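PDB 2XP1: SPT6 from Antonospora locustae, which is a transcription elongation factor, probably also a histone chaperone, whose tandem SH2 domains enable its interaction with RNA polymerase II. Local coordinates for residues Cys47-Lys52 with Val86-Ile91. Sequence-based numbering, arbitrary orientation.
Sequences CVLVIK and VYVRPI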
loop_
_atom_site.group_PDB
_atom_site.type_symbol
_atom_site.label_atom_id
_atom_site.label_comp_id
_atom_site.label_asym_id
_atom_site.label_seq_id
_atom_site.Cartn_x
_atom_site.Cartn_y
_atom_site.Cartn_z
ATOM N N CYS A 47 -12.645 18.148 3.286
ATOM C CA CYS A 47 -12.152 18.581 4.574
ATOM C C CYS A 47 -10.725 18.046 4.710
ATOM O O CYS A 47 -10.203 17.411 3.795
ATOM C CB CYS A 47 -13.036 18.077 5.702
ATOM S SG CYS A 47 -13.380 16.318 5.601
ATOM N N VAL A 48 -10.088 18.324 5.840
ATOM C CA VAL A 48 -8.706 17.953 6.003
ATOM C C VAL A 48 -8.507 17.332 7.370
ATOM O O VAL A 48 -8.900 17.890 8.406
ATOM C CB VAL A 48 -7.733 19.139 5.851
ATOM C CG1 VAL A 48 -6.311 18.618 5.972
ATOM C CG2 VAL A 48 -7.899 19.845 4.522
ATOM N N LEU A 49 -7.905 16.154 7.342
ATOM C CA LEU A 49 -7.560 15.409 8.526
ATOM C C LEU A 49 -6.255 16.015 9.001
ATOM O O LEU A 49 -5.339 16.191 8.205
ATOM C CB LEU A 49 -7.333 13.944 8.125
ATOM C CG LEU A 49 -6.676 12.994 9.111
ATOM C CD1 LEU A 49 -7.630 12.786 10.258
ATOM C CD2 LEU A 49 -6.374 11.641 8.422
ATOM N N VAL A 50 -6.193 16.355 10.287
ATOM C CA VAL A 50 -4.986 16.886 10.890
ATOM C C VAL A 50 -4.668 15.889 12.006
ATOM O O VAL A 50 -5.492 15.652 12.887
ATOM C CB VAL A 50 -5.192 18.322 11.469
ATOM C CG1 VAL A 50 -3.848 18.957 11.931
ATOM C CG2 VAL A 50 -5.882 19.259 10.445
ATOM N N ILE A 51 -3.477 15.285 11.914
ATOM C CA ILE A 51 -2.918 14.395 12.930
ATOM C C ILE A 51 -1.685 15.056 13.571
ATOM O O ILE A 51 -0.763 15.478 12.862
ATOM C CB ILE A 51 -2.479 13.063 12.319
ATOM C CG1 ILE A 51 -3.620 12.419 11.490
ATOM C CG2 ILE A 51 -2.064 12.122 13.385
ATOM C CD1 ILE A 51 -3.189 11.171 10.688
ATOM N N LYS A 52 -1.673 15.162 14.894
ATOM C CA LYS A 52 -0.540 15.709 15.635
ATOM C C LYS A 52 0.520 14.608 15.778
ATOM O O LYS A 52 0.288 13.598 16.437
ATOM C CB LYS A 52 -1.026 16.171 17.022
ATOM C CG LYS A 52 0.051 16.302 18.092
ATOM C CD LYS A 52 -0.464 16.957 19.396
ATOM C CE LYS A 52 -1.325 16.007 20.241
ATOM N NZ LYS A 52 -2.072 16.757 21.349
ATOM N N VAL A 86 -9.981 2.729 9.382
ATOM C CA VAL A 86 -9.147 2.081 8.390
ATOM C C VAL A 86 -7.846 2.811 8.232
ATOM O O VAL A 86 -6.841 2.194 7.962
ATOM C CB VAL A 86 -9.878 1.887 7.023
ATOM C CG1 VAL A 86 -8.902 1.546 5.918
ATOM C CG2 VAL A 86 -10.897 0.794 7.132
ATOM N N TYR A 87 -7.850 4.121 8.449
ATOM C CA TYR A 87 -6.703 4.933 8.071
ATOM C C TYR A 87 -6.000 5.617 9.228
ATOM O O TYR A 87 -4.789 5.439 9.403
ATOM C CB TYR A 87 -7.103 5.904 6.956
ATOM C CG TYR A 87 -5.961 6.663 6.379
ATOM C CD1 TYR A 87 -5.027 6.031 5.550
ATOM C CD2 TYR A 87 -5.804 8.008 6.655
ATOM C CE1 TYR A 87 -3.961 6.733 5.003
ATOM C CE2 TYR A 87 -4.739 8.727 6.124
ATOM C CZ TYR A 87 -3.817 8.080 5.285
ATOM O OH TYR A 87 -2.739 8.794 4.755
ATOM N N VAL A 88 -6.751 6.356 10.044
ATOM C CA VAL A 88 -6.176 7.118 11.180
ATOM C C VAL A 88 -5.704 6.279 12.412
ATOM O O VAL A 88 -4.584 6.454 12.890
ATOM C CB VAL A 88 -7.136 8.270 11.621
ATOM C CG1 VAL A 88 -6.546 9.075 12.729
ATOM C CG2 VAL A 88 -7.484 9.190 10.431
ATOM N N ARG A 89 -6.546 5.389 12.946
ATOM C CA ARG A 89 -6.150 4.605 14.136
ATOM C C ARG A 89 -4.812 3.861 13.962
ATOM O O ARG A 89 -3.948 3.943 14.851
ATOM C CB ARG A 89 -7.268 3.676 14.660
ATOM C CG ARG A 89 -8.416 4.454 15.308
ATOM C CD ARG A 89 -9.262 3.610 16.279
ATOM N NE ARG A 89 -10.553 3.169 15.720
ATOM C CZ ARG A 89 -11.662 3.923 15.610
ATOM N NH1 ARG A 89 -11.681 5.203 16.004
ATOM N NH2 ARG A 89 -12.766 3.391 15.090
ATOM N N PRO A 90 -4.617 3.171 12.813
ATOM C CA PRO A 90 -3.344 2.448 12.631
ATOM C C PRO A 90 -2.151 3.382 12.519
ATOM O O PRO A 90 -1.075 3.020 12.966
ATOM C CB PRO A 90 -3.545 1.667 11.324
ATOM C CG PRO A 90 -5.034 1.732 11.039
ATOM C CD PRO A 90 -5.511 2.996 11.655
ATOM N N ILE A 91 -2.341 4.567 11.938
ATOM C CA ILE A 91 -1.319 5.632 12.046
ATOM C C ILE A 91 -1.016 5.907 13.505
ATOM O O ILE A 91 0.142 5.911 13.903
ATOM C CB ILE A 91 -1.666 6.925 11.240
ATOM C CG1 ILE A 91 -1.608 6.634 9.726
ATOM C CG2 ILE A 91 -0.687 7.991 11.527
ATOM C CD1 ILE A 91 -2.108 7.767 8.814
#
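L49 and I51 of strand 47-52 face V88 and I91 of segment 86-91, whose local axis runs almost parallel to the strand, at 8°, and 10.7 Å from it. This is the helix-on-sheet packing of the first SH2 fold of the tandem: helix 80-100 lies against one side of the mixed sheet, in which strand 46-52 is flanked by strands 36-40 and 57-65. The helix is irregular here: it widens into a pi-type turn at 86-88 and kinks at P90, whose ring nitrogen has no hydrogen to give to the turn before. No hydrogen bond crosses the interface, and apolar side chains alone join the two elements. L49 and V88 meet tip to tip, with CG2 of V88 opposite the fork of the leucine, 3.6 Å from L49 CD1. The other leucine methyl, CD2, also lies at the edge of the Y87 ring, near its plane, 4.1 Å from Y87 CE2. With its CG anti to the backbone N (chi1 -173°), Y87 brings this edge to the leucine, while its hydroxyl is hydrogen-bonded to S73 OG. I91 CD1 sits over one face of that ring, near its rim. One turn on from Y87, I91 crosses I51 at about a right angle, and I51 CD1 sits 4.0 Å from I91 CD1. The shortest carbon-carbon approach between the two segments is L49 CD2 to V88 CG2, 3.4 Å, tighter than methyl groups normally pack.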